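Local coordinates for protein putative glucose-6-phosphate 1-epimerase (Salmonella typhimurium, PDB 2HTA) that probably interconverts the alpha and beta anomers of glucose 6-phosphate as a monomeric hexose-6-phosphate 1-epimerase of the aldose 1-epimerase family, at residues A[25-28]-A[34-37]; A[61-66]-A[74-79]; A[94-99]-A[144-149]; A[262-265]-A[269-272]; A[122-125]-A[130-133]. One frame throughout, in Å; residues are numbered along the deposited sequence.

Interaction 1 (A[25-28]-A[34-37]); sequences VIEQ and SRRQ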
# COMPACT_ATOMS: atom_id res chain seq x y z
N VAL A 25 17.00 18.56 2.71
CA VAL A 25 15.89 19.16 2.01
C VAL A 25 16.36 19.80 0.70
O VAL A 25 17.23 20.66 0.73
CB VAL A 25 15.22 20.24 2.88
CG1 VAL A 25 14.26 21.10 2.04
CG2 VAL A 25 14.55 19.56 4.06
N ILE A 26 15.80 19.37 -0.44
CA ILE A 26 16.12 19.98 -1.73
C ILE A 26 15.21 21.15 -2.01
O ILE A 26 15.65 22.19 -2.50
CB ILE A 26 16.03 18.98 -2.87
CG1 ILE A 26 17.01 17.83 -2.58
CG2 ILE A 26 16.30 19.70 -4.24
CD1 ILE A 26 16.88 16.65 -3.55
N GLU A 27 13.92 20.98 -1.70
CA GLU A 27 13.00 22.09 -1.71
C GLU A 27 12.04 22.01 -0.55
O GLU A 27 11.48 20.94 -0.28
CB GLU A 27 12.24 22.26 -3.03
CG GLU A 27 11.98 21.01 -3.71
CD GLU A 27 11.32 21.22 -5.02
OE1 GLU A 27 12.05 21.17 -6.03
OE2 GLU A 27 10.11 21.47 -5.05
N GLN A 28 11.87 23.13 0.12
CA GLN A 28 10.93 23.24 1.20
C GLN A 28 9.62 23.66 0.54
O GLN A 28 9.49 24.79 0.06
CB GLN A 28 11.37 24.33 2.16
CG GLN A 28 10.61 24.28 3.53
CD GLN A 28 11.01 23.05 4.35
OE1 GLN A 28 12.20 22.72 4.47
NE2 GLN A 28 10.01 22.39 4.96
N SER A 34 8.58 18.75 2.42
CA SER A 34 9.81 19.01 1.67
C SER A 34 9.95 17.95 0.61
O SER A 34 9.39 16.87 0.73
CB SER A 34 11.03 18.96 2.61
OG SER A 34 11.20 17.65 3.21
N ARG A 35 10.65 18.31 -0.47
CA ARG A 35 11.19 17.31 -1.39
C ARG A 35 12.66 16.94 -1.08
O ARG A 35 13.52 17.82 -0.80
CB ARG A 35 11.09 17.75 -2.84
CG ARG A 35 11.87 16.71 -3.73
CD ARG A 35 11.74 16.88 -5.20
NE ARG A 35 12.34 18.11 -5.76
CZ ARG A 35 13.53 18.21 -6.36
NH1 ARG A 35 14.38 17.20 -6.46
NH2 ARG A 35 13.86 19.42 -6.84
N ARG A 36 12.95 15.64 -1.12
CA ARG A 36 14.30 15.13 -0.87
C ARG A 36 14.53 14.09 -1.94
O ARG A 36 13.65 13.86 -2.78
CB ARG A 36 14.37 14.52 0.54
CG ARG A 36 13.66 15.43 1.56
CD ARG A 36 14.09 15.16 3.00
NE ARG A 36 13.21 15.84 3.95
CZ ARG A 36 13.35 15.73 5.25
NH1 ARG A 36 14.38 15.03 5.70
NH2 ARG A 36 12.49 16.32 6.11
N GLN A 37 15.70 13.47 -1.92
CA GLN A 37 16.02 12.49 -2.94
C GLN A 37 16.78 11.35 -2.37
O GLN A 37 17.71 11.54 -1.60
CB GLN A 37 16.80 13.13 -4.13
CG GLN A 37 16.97 12.15 -5.34
CD GLN A 37 17.72 12.78 -6.52
OE1 GLN A 37 17.92 14.00 -6.57
NE2 GLN A 37 18.14 11.94 -7.48
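Arg35 reaches across to Glu27 and Ile26. Its CB lies against Glu27 CG at 3.5 Å. CG stands anti to the backbone N (chi1 173°), and the chain then bends at chi3 (67°), which swings the guanidinium back over the 25-28 segment. NE gives a weak, bent hydrogen bond to Glu27 OE1. NH2 makes the stronger half of this salt bridge, 2.6 Å from the same Glu27 OE1, which lies near the guanidinium plane although the carboxylate plane is turned 67° from it. NH1 turns to a second charge, Asp42. Over one guanidinium face sits Ile26 CG2, 3.6 Å from Arg35 NH2. The backbone beneath is a classic beta bulge in the hairpin of strands 27-28 and 33-38: Ile26 and Glu27 both face Arg35, and Arg35 O accepts from Ile26 N at 2.8 Å and, weakly, from Glu27 N. Arg35 N returns a bond to Glu27 O (2.8 Å). Ile26 CD1 goes on to Gln37 CB, 3.6 Å away. Around Ser34, Val25 CG2 packs on CB at 3.9 Å and also covers one face of the Arg36 guanidinium, whose NE donates a nearly straight bond to Ser34 OG.

Interaction 2 (A[61-66]-A[74-79]); sequences HLLSWK and LWLSNN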
# COMPACT_ATOMS: atom_id res chain seq x y z
N HIS A 61 3.78 6.65 -3.97
CA HIS A 61 3.93 5.49 -3.10
C HIS A 61 4.15 5.95 -1.67
O HIS A 61 5.20 6.50 -1.33
CB HIS A 61 5.14 4.67 -3.56
CG HIS A 61 5.17 3.26 -3.04
ND1 HIS A 61 5.24 2.15 -3.88
CD2 HIS A 61 5.24 2.77 -1.77
CE1 HIS A 61 5.28 1.05 -3.14
NE2 HIS A 61 5.27 1.40 -1.85
N LEU A 62 3.14 5.73 -0.84
CA LEU A 62 3.29 6.02 0.58
C LEU A 62 4.29 5.02 1.16
O LEU A 62 4.05 3.85 1.19
CB LEU A 62 1.91 5.92 1.25
CG LEU A 62 1.88 6.16 2.78
CD1 LEU A 62 2.37 7.55 3.23
CD2 LEU A 62 0.40 5.90 3.26
N LEU A 63 5.42 5.51 1.64
CA LEU A 63 6.52 4.69 2.16
C LEU A 63 6.41 4.45 3.66
O LEU A 63 6.79 3.37 4.15
CB LEU A 63 7.83 5.45 1.94
CG LEU A 63 8.13 5.88 0.50
CD1 LEU A 63 9.37 6.72 0.35
CD2 LEU A 63 8.23 4.59 -0.35
N SER A 64 5.89 5.43 4.38
CA SER A 64 5.91 5.32 5.87
C SER A 64 4.84 6.26 6.44
O SER A 64 4.51 7.25 5.81
CB SER A 64 7.30 5.68 6.46
OG SER A 64 7.60 7.06 6.33
N TRP A 65 4.36 5.95 7.64
CA TRP A 65 3.40 6.78 8.33
C TRP A 65 3.58 6.43 9.82
O TRP A 65 3.47 5.27 10.22
CB TRP A 65 1.94 6.49 7.85
CG TRP A 65 0.90 7.14 8.74
CD1 TRP A 65 0.83 8.49 9.08
CD2 TRP A 65 -0.14 6.48 9.48
NE1 TRP A 65 -0.26 8.69 9.91
CE2 TRP A 65 -0.82 7.47 10.23
CE3 TRP A 65 -0.56 5.13 9.58
CZ2 TRP A 65 -1.91 7.18 11.08
CZ3 TRP A 65 -1.66 4.83 10.41
CH2 TRP A 65 -2.31 5.86 11.18
N LYS A 66 3.79 7.47 10.63
CA LYS A 66 3.95 7.31 12.04
C LYS A 66 3.25 8.48 12.72
O LYS A 66 3.77 9.60 12.70
CB LYS A 66 5.42 7.31 12.39
CG LYS A 66 5.73 7.07 13.87
CD LYS A 66 7.25 6.92 13.98
CE LYS A 66 7.77 7.64 15.17
NZ LYS A 66 7.40 6.86 16.41
N LEU A 74 3.57 1.59 8.95
CA LEU A 74 3.88 0.89 7.71
C LEU A 74 5.29 0.34 7.71
O LEU A 74 6.21 0.99 8.16
CB LEU A 74 3.74 1.85 6.52
CG LEU A 74 2.33 2.44 6.31
CD1 LEU A 74 2.39 3.49 5.23
CD2 LEU A 74 1.32 1.29 5.95
N TRP A 75 5.45 -0.82 7.12
CA TRP A 75 6.77 -1.46 7.01
C TRP A 75 7.33 -1.06 5.64
O TRP A 75 6.59 -1.03 4.64
CB TRP A 75 6.57 -2.95 7.08
CG TRP A 75 7.83 -3.78 7.00
CD1 TRP A 75 8.62 -4.23 8.07
CD2 TRP A 75 8.44 -4.29 5.81
NE1 TRP A 75 9.65 -4.98 7.59
CE2 TRP A 75 9.59 -5.03 6.22
CE3 TRP A 75 8.12 -4.22 4.44
CZ2 TRP A 75 10.41 -5.67 5.32
CZ3 TRP A 75 8.95 -4.85 3.54
CH2 TRP A 75 10.07 -5.58 3.98
N LEU A 76 8.63 -0.79 5.60
CA LEU A 76 9.34 -0.48 4.39
C LEU A 76 10.61 -1.34 4.38
O LEU A 76 11.22 -1.53 5.41
CB LEU A 76 9.74 0.98 4.37
CG LEU A 76 10.40 1.54 3.09
CD1 LEU A 76 9.48 1.57 1.90
CD2 LEU A 76 10.93 2.92 3.40
N SER A 77 10.95 -1.92 3.23
CA SER A 77 12.12 -2.82 3.14
C SER A 77 13.43 -2.05 3.20
O SER A 77 13.67 -1.11 2.41
CB SER A 77 12.05 -3.62 1.83
OG SER A 77 13.25 -4.41 1.66
N ASN A 78 14.28 -2.44 4.14
CA ASN A 78 15.64 -1.90 4.24
C ASN A 78 16.53 -2.33 3.03
O ASN A 78 17.67 -1.82 2.82
CB ASN A 78 16.27 -2.31 5.60
CG ASN A 78 17.62 -1.56 5.89
OD1 ASN A 78 18.65 -2.20 6.25
ND2 ASN A 78 17.63 -0.23 5.72
N ASN A 79 16.01 -3.23 2.21
CA ASN A 79 16.69 -3.67 0.99
C ASN A 79 16.04 -3.28 -0.30
O ASN A 79 16.47 -3.76 -1.38
CB ASN A 79 16.84 -5.20 0.97
CG ASN A 79 17.85 -5.71 2.02
OD1 ASN A 79 18.12 -5.03 3.03
ND2 ASN A 79 18.37 -6.92 1.81
O HOH W 1 5.67 3.64 8.78
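The backbones of Ser64 and Leu74 come within 5.2 Å, CA to CA, yet exchange no direct hydrogen bond; a water lies between Trp65 N (2.9 Å), from which it accepts, and Leu74 O (2.8 Å). Leu74 is the main apolar link. Its CG stands anti to the carbonyl carbon (chi1 -61°), which carries CD1 in among the strand's side chains, 3.7 Å from both CG and CD2 of Leu62 and 4.0 Å from Trp65 CB. The Leu62 and Leu74 side chains cross at about a right angle. Two residues on, Leu76 CB lies 3.8 Å from Leu63 O, and Leu76 CD1 meets Leu63 CD2 at 4.0 Å, with Met16 of helix 14-22 also against Leu76. The Trp65 indole leads away from Leu74, and its NE1 bonds to Gly159 O. Leu63 and Ser64 form a classic beta bulge opposite Ser54 of strand 51-56. Between the leucines, Trp75 points away from the strand, its side chain about 4 Å from that of Arg89, a probable substrate-binding residue. The contact is thus apolar and buried, with one water serving the backbone, while Leu63 O is covered by Leu76 without a polar partner.

Interaction 3 (A[94-99]-A[144-149]); sequences ICWPWF and KYWPHD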
# COMPACT_ATOMS: atom_id res chain seq x y z
N ILE A 94 0.43 1.11 -5.05
CA ILE A 94 -0.86 1.28 -5.77
C ILE A 94 -0.79 0.33 -6.98
O ILE A 94 0.08 0.50 -7.84
CB ILE A 94 -1.06 2.73 -6.29
CG1 ILE A 94 -1.32 3.66 -5.04
CG2 ILE A 94 -2.27 2.87 -7.31
CD1 ILE A 94 -1.16 5.12 -5.43
N CYS A 95 -1.69 -0.65 -6.99
CA CYS A 95 -1.67 -1.68 -8.03
C CYS A 95 -2.78 -1.36 -8.99
O CYS A 95 -3.95 -1.53 -8.69
CB CYS A 95 -1.92 -3.03 -7.43
SG CYS A 95 -0.79 -3.46 -6.00
N TRP A 96 -2.40 -0.91 -10.17
CA TRP A 96 -3.37 -0.45 -11.17
C TRP A 96 -2.71 -0.44 -12.55
O TRP A 96 -1.58 0.00 -12.67
CB TRP A 96 -3.81 0.97 -10.78
CG TRP A 96 -5.00 1.47 -11.58
CD1 TRP A 96 -6.31 1.42 -11.22
CD2 TRP A 96 -4.96 2.15 -12.86
NE1 TRP A 96 -7.10 1.98 -12.22
CE2 TRP A 96 -6.28 2.43 -13.22
CE3 TRP A 96 -3.91 2.52 -13.72
CZ2 TRP A 96 -6.62 3.07 -14.45
CZ3 TRP A 96 -4.23 3.17 -14.93
CH2 TRP A 96 -5.57 3.43 -15.27
N PRO A 97 -3.44 -0.79 -13.65
CA PRO A 97 -4.83 -1.19 -13.77
C PRO A 97 -5.08 -2.70 -13.70
O PRO A 97 -6.13 -3.15 -14.15
CB PRO A 97 -5.20 -0.63 -15.16
CG PRO A 97 -3.93 -0.85 -15.98
CD PRO A 97 -2.77 -0.74 -14.98
N TRP A 98 -4.15 -3.48 -13.13
CA TRP A 98 -4.50 -4.86 -12.73
C TRP A 98 -3.89 -5.22 -11.42
O TRP A 98 -2.91 -4.62 -11.00
CB TRP A 98 -4.17 -5.94 -13.82
CG TRP A 98 -2.69 -6.06 -14.11
CD1 TRP A 98 -1.77 -6.88 -13.47
CD2 TRP A 98 -1.97 -5.31 -15.08
NE1 TRP A 98 -0.52 -6.69 -14.01
CE2 TRP A 98 -0.60 -5.74 -15.00
CE3 TRP A 98 -2.34 -4.38 -16.06
CZ2 TRP A 98 0.40 -5.21 -15.83
CZ3 TRP A 98 -1.32 -3.85 -16.89
CH2 TRP A 98 0.02 -4.27 -16.76
N PHE A 99 -4.53 -6.15 -10.73
CA PHE A 99 -4.02 -6.69 -9.48
C PHE A 99 -3.46 -8.10 -9.78
O PHE A 99 -4.08 -8.88 -10.51
CB PHE A 99 -5.17 -6.80 -8.45
CG PHE A 99 -4.75 -7.50 -7.18
CD1 PHE A 99 -3.80 -6.91 -6.32
CD2 PHE A 99 -5.23 -8.76 -6.88
CE1 PHE A 99 -3.40 -7.57 -5.15
CE2 PHE A 99 -4.82 -9.43 -5.72
CZ PHE A 99 -3.91 -8.79 -4.84
N LYS A 144 1.45 2.76 -25.39
CA LYS A 144 2.16 1.77 -26.17
C LYS A 144 1.81 0.38 -25.69
O LYS A 144 1.58 -0.51 -26.52
CB LYS A 144 3.66 2.02 -26.06
CG LYS A 144 4.40 1.43 -27.23
CD LYS A 144 5.91 1.62 -27.08
CE LYS A 144 6.67 0.63 -27.95
NZ LYS A 144 8.12 1.05 -27.98
N TYR A 145 1.71 0.20 -24.37
CA TYR A 145 1.38 -1.11 -23.81
C TYR A 145 -0.01 -1.21 -23.21
O TYR A 145 -0.44 -2.32 -22.90
CB TYR A 145 2.45 -1.58 -22.79
CG TYR A 145 2.82 -0.55 -21.76
CD1 TYR A 145 2.00 -0.32 -20.64
CD2 TYR A 145 4.01 0.18 -21.87
CE1 TYR A 145 2.34 0.63 -19.70
CE2 TYR A 145 4.36 1.12 -20.90
CZ TYR A 145 3.50 1.34 -19.81
OH TYR A 145 3.82 2.31 -18.86
N TRP A 146 -0.75 -0.10 -23.09
CA TRP A 146 -2.13 -0.13 -22.55
C TRP A 146 -2.91 1.02 -23.21
O TRP A 146 -2.93 2.16 -22.73
CB TRP A 146 -2.13 -0.07 -21.02
CG TRP A 146 -3.41 -0.52 -20.31
CD1 TRP A 146 -3.89 -1.79 -20.19
CD2 TRP A 146 -4.34 0.33 -19.62
NE1 TRP A 146 -5.10 -1.77 -19.51
CE2 TRP A 146 -5.38 -0.49 -19.14
CE3 TRP A 146 -4.40 1.71 -19.38
CZ2 TRP A 146 -6.47 0.03 -18.42
CZ3 TRP A 146 -5.49 2.22 -18.65
CH2 TRP A 146 -6.50 1.37 -18.18
N PRO A 147 -3.54 0.71 -24.36
CA PRO A 147 -4.13 1.71 -25.27
C PRO A 147 -5.44 2.29 -24.77
O PRO A 147 -6.46 2.19 -25.47
CB PRO A 147 -4.30 0.92 -26.58
CG PRO A 147 -4.64 -0.47 -26.06
CD PRO A 147 -3.74 -0.67 -24.85
N HIS A 148 -5.39 2.94 -23.60
CA HIS A 148 -6.53 3.62 -23.00
C HIS A 148 -6.02 4.91 -22.35
O HIS A 148 -5.00 4.90 -21.64
CB HIS A 148 -7.12 2.77 -21.87
CG HIS A 148 -7.42 1.36 -22.26
ND1 HIS A 148 -8.61 0.99 -22.84
CD2 HIS A 148 -6.67 0.23 -22.18
CE1 HIS A 148 -8.59 -0.31 -23.11
NE2 HIS A 148 -7.42 -0.80 -22.72
N ASP A 149 -6.70 6.01 -22.60
CA ASP A 149 -6.34 7.19 -21.88
C ASP A 149 -6.90 7.16 -20.46
O ASP A 149 -7.95 6.56 -20.21
CB ASP A 149 -6.69 8.45 -22.65
CG ASP A 149 -5.61 8.77 -23.69
OD1 ASP A 149 -4.42 9.19 -23.35
OD2 ASP A 149 -5.94 8.53 -24.83
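Trp146 is met by two consecutive residues, Pro97 over a face of its indole and Trp96 at the far end of its six-membered ring. Pro97 CG is 3.5 Å from Trp146 CE2 and stands 3.7 Å from the centroid of the six-membered ring, 20° off its normal, a CH-pi contact. Pro97 CB adds to it, 3.6 Å from Trp146 CZ2. Trp96 CH2 approaches Trp146 CZ3 at 3.6 Å; the two six-membered rings meet obliquely, with planes at 72° and centroids 5.2 Å apart.

The peptide bond between Trp96 and Pro97 is cis, and Pro97 CB lies over the centre of the Trp96 ring, so the two residues present one compact apolar surface. With CG anti to the backbone N (chi1 -162°), the Trp146 indole extends from its own segment toward that surface. Its opposite face is covered by His148, so the indole lies between Pro97 on one face and the CD2 corner of the imidazole on the other. The backbone turns sharply here: Pro147 is the centre of an inverse gamma turn, closed by His148 N bonding to Trp146 O at 2.7 Å.

Further out, Phe150 meets the Trp96 ring and Phe172 meets that of Trp146. The Trp96 side chain is about 8 Å from that of Arg114, a probable substrate-binding residue. The contact thus ties the loop leaving strand 94-95 to the turn after helix 140-145, with Leu166 and Ala168 of strand 162-169 against Trp96 and Thr174 of strand 172-183 against Pro97.

Interaction 4 (A[262-265]-A[269-272]); sequences ALSV and DMPD. With SO4 (sulfate ion), chain C.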
# COMPACT_ATOMS: atom_id res chain seq x y z
N ALA A 262 11.33 -18.73 3.23
CA ALA A 262 11.94 -19.10 1.92
C ALA A 262 11.83 -17.97 0.88
O ALA A 262 12.84 -17.52 0.29
CB ALA A 262 11.27 -20.37 1.37
N LEU A 263 10.60 -17.51 0.68
CA LEU A 263 10.37 -16.39 -0.23
C LEU A 263 11.04 -15.12 0.18
O LEU A 263 11.49 -14.38 -0.67
CB LEU A 263 8.88 -16.14 -0.43
CG LEU A 263 8.22 -16.97 -1.50
CD1 LEU A 263 6.79 -16.46 -1.66
CD2 LEU A 263 8.96 -16.82 -2.86
N SER A 264 11.08 -14.83 1.49
CA SER A 264 11.77 -13.65 1.99
C SER A 264 13.25 -13.68 1.65
O SER A 264 13.88 -12.66 1.32
CB SER A 264 11.60 -13.53 3.51
OG SER A 264 11.88 -12.20 3.91
N VAL A 265 13.82 -14.88 1.72
CA VAL A 265 15.21 -15.09 1.34
C VAL A 265 15.44 -14.89 -0.15
O VAL A 265 16.42 -14.25 -0.54
CB VAL A 265 15.76 -16.49 1.79
CG1 VAL A 265 17.15 -16.76 1.15
CG2 VAL A 265 15.83 -16.59 3.31
N ASP A 269 14.67 -7.62 -3.11
CA ASP A 269 14.34 -6.30 -2.55
C ASP A 269 13.82 -6.35 -1.10
O ASP A 269 13.27 -5.37 -0.56
CB ASP A 269 13.37 -5.56 -3.52
CG ASP A 269 12.08 -6.30 -3.74
OD1 ASP A 269 11.28 -5.80 -4.56
OD2 ASP A 269 11.84 -7.35 -3.07
N MET A 270 14.02 -7.50 -0.47
CA MET A 270 13.61 -7.80 0.91
C MET A 270 14.81 -8.27 1.73
O MET A 270 15.63 -9.01 1.23
CB MET A 270 12.55 -8.93 0.89
CG MET A 270 11.86 -9.17 2.22
SD MET A 270 10.21 -9.90 2.08
CE MET A 270 9.61 -8.47 1.20
N PRO A 271 14.90 -7.88 3.01
CA PRO A 271 15.80 -8.50 3.93
C PRO A 271 15.42 -9.97 4.09
O PRO A 271 14.23 -10.34 4.04
CB PRO A 271 15.50 -7.75 5.24
CG PRO A 271 14.95 -6.47 4.80
CD PRO A 271 14.09 -6.85 3.69
N ASP A 272 16.42 -10.83 4.31
CA ASP A 272 16.15 -12.27 4.48
C ASP A 272 15.10 -12.54 5.57
O ASP A 272 14.22 -13.43 5.41
CB ASP A 272 17.45 -13.01 4.86
CG ASP A 272 18.38 -13.20 3.71
OD1 ASP A 272 17.95 -13.14 2.53
OD2 ASP A 272 19.59 -13.47 4.01
S SO4 C . 19.84 -9.02 4.72
O1 SO4 C . 19.26 -8.72 6.04
O2 SO4 C . 21.13 -9.68 5.01
O3 SO4 C . 19.05 -9.96 3.99
O4 SO4 C . 20.07 -7.78 4.00
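Ser264 lies against Met270, Pro271 and Asp272 and makes the close-packed half of the contact. With OG anti to the backbone N (chi1 -161°), the hydroxyl points from the helix into the bend of the following loop. There OG is 3.0 Å from Pro271 O and 3.0 Å from Asp272 O; either carbonyl can take its single proton. Ser264 OG also takes a weak bond from Tyr275 N. Met270 fills in alongside, SD 3.4 Å from Ser264 OG.

Toward solvent the contact is looser. Val265 and Asp272, both exposed, come together through Asp272 OD1, 3.6 Å from Val265 CA and 4.0 Å from Val265 CG1. A sulfate ion, probably from the crystallisation liquor, takes a nearly straight hydrogen bond from Asp272 N to its O3 (2.8 Å, 165°).

The loop that folds back here follows helix 260-266 and leads toward strand 278-286. Its inner side reaches the probable substrate site: the Met270 side chain packs on Arg89, a probable substrate-binding residue, and Asp269 OD2 forms a salt bridge with Arg89 NE. Pro271 rests on Ser77 of the loop between strands 61-67 and 94-95.

Interaction 5 (A[122-125]-A[130-133]); sequences AHNE and VMLT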
# COMPACT_ATOMS: atom_id res chain seq x y z
N ALA A 122 -1.68 18.77 -5.54
CA ALA A 122 -2.26 19.67 -4.51
C ALA A 122 -1.92 19.18 -3.14
O ALA A 122 -1.61 18.01 -2.96
CB ALA A 122 -3.78 19.78 -4.66
N HIS A 123 -2.05 20.07 -2.16
CA HIS A 123 -1.89 19.69 -0.78
C HIS A 123 -2.40 20.81 0.08
O HIS A 123 -2.50 21.93 -0.37
CB HIS A 123 -0.39 19.37 -0.49
CG HIS A 123 0.54 20.46 -0.88
ND1 HIS A 123 0.91 21.47 0.00
CD2 HIS A 123 1.18 20.72 -2.05
CE1 HIS A 123 1.71 22.32 -0.62
NE2 HIS A 123 1.91 21.88 -1.86
N ASN A 124 -2.79 20.45 1.30
CA ASN A 124 -3.07 21.44 2.35
C ASN A 124 -2.71 20.87 3.70
O ASN A 124 -2.46 19.68 3.85
CB ASN A 124 -4.52 21.93 2.27
CG ASN A 124 -5.48 20.86 2.53
OD1 ASN A 124 -5.87 20.64 3.69
ND2 ASN A 124 -5.96 20.20 1.46
N GLU A 125 -2.63 21.72 4.70
CA GLU A 125 -2.21 21.23 6.00
C GLU A 125 -2.82 22.13 7.07
O GLU A 125 -3.27 23.25 6.77
CB GLU A 125 -0.69 21.24 6.06
CG GLU A 125 -0.05 22.59 5.81
CD GLU A 125 1.45 22.47 5.52
OE1 GLU A 125 1.85 21.75 4.54
OE2 GLU A 125 2.21 23.10 6.27
N VAL A 130 -1.79 16.56 7.21
CA VAL A 130 -1.57 17.06 5.85
C VAL A 130 -2.43 16.26 4.87
O VAL A 130 -2.65 15.06 5.09
CB VAL A 130 -0.07 16.93 5.44
CG1 VAL A 130 0.16 17.56 4.07
CG2 VAL A 130 0.83 17.65 6.44
N MET A 131 -2.93 16.92 3.84
CA MET A 131 -3.65 16.22 2.74
C MET A 131 -2.85 16.39 1.50
O MET A 131 -2.35 17.49 1.26
CB MET A 131 -5.01 16.90 2.48
CG MET A 131 -6.02 16.89 3.65
SD MET A 131 -7.52 17.89 3.12
CE MET A 131 -8.02 17.04 1.59
N LEU A 132 -2.77 15.35 0.64
CA LEU A 132 -1.98 15.48 -0.59
C LEU A 132 -2.72 14.77 -1.72
O LEU A 132 -3.36 13.74 -1.48
CB LEU A 132 -0.61 14.77 -0.45
CG LEU A 132 0.37 15.18 0.66
CD1 LEU A 132 0.08 14.37 1.90
CD2 LEU A 132 1.80 14.86 0.15
N THR A 133 -2.62 15.34 -2.92
CA THR A 133 -3.22 14.71 -4.11
C THR A 133 -2.12 14.55 -5.13
O THR A 133 -1.49 15.52 -5.51
CB THR A 133 -4.25 15.59 -4.71
OG1 THR A 133 -5.29 15.81 -3.75
CG2 THR A 133 -4.86 14.89 -5.90
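Ala122 and Thr133 form an antiparallel hydrogen-bonded pair in a hairpin whose segment axes pass 4.6 Å apart at 175°. Ala122 N donates to Thr133 O at a longish 3.3 Å, while Thr133 N returns a shorter bond to Ala122 O (2.9 Å). Their side chains share one face.

His123 follows as a non-hydrogen-bonded pair with Leu132, its side chain on the other face. Its CA sends a CA-H...O contact to Met131 O at 3.0 Å, and its CB nears the same oxygen while the imidazole leads away from strand 130-137.

Asn124 returns to the face of Ala122 and is hydrogen-bonded with Met131: Asn124 N to Met131 O at 3.0 Å, and Met131 N to Asn124 O at 2.8 Å, nearly straight at 173°. Its CG sits between the backbone N and the carbonyl carbon (chi1 64°), which brings the amide across to the thioether. Met131 SD sits close to both ends of that amide, OD1 as well as ND2, and takes a weak hydrogen bond from Asn124 ND2 (3.2 Å); the same nitrogen also touches Met131 CB.

Glu125 pairs with Val130 without backbone bonds, CB lying 3.9 Å from Val130 CG2; its carboxylate is engaged by Thr30 through OE1.

Strand 119-125 is an outermost strand of its sheet within the chain, and strand 130-137 separates it from strand 151-158. Val130 and Leu132 pack on residues of strand 41-48, and His123 and Glu125 on Leu33 of strand 33-38, so one face of the hairpin meets the neighbouring five-stranded sheet.

Overall arrangement
Interactions 2 and 3 are buried and apolar, leucines with one bridging water in the former and tryptophans with a proline in the latter. Interactions 1, 4 and 5 are only partly buried and lean on polar bonds. Interactions 1 and 5 are both antiparallel hairpins, at the edges of different sheets, one bulged and salt-bridged, the other regular; their centres are 16 Å apart. Interactions 1 and 2 reach the two ends of the same five-stranded sheet. Interaction 5 is nested in the chain between the segments of interaction 3. Interactions 2 and 4 touch directly, Ser77 packing against Met270 and Pro271, and both adjoin Arg89.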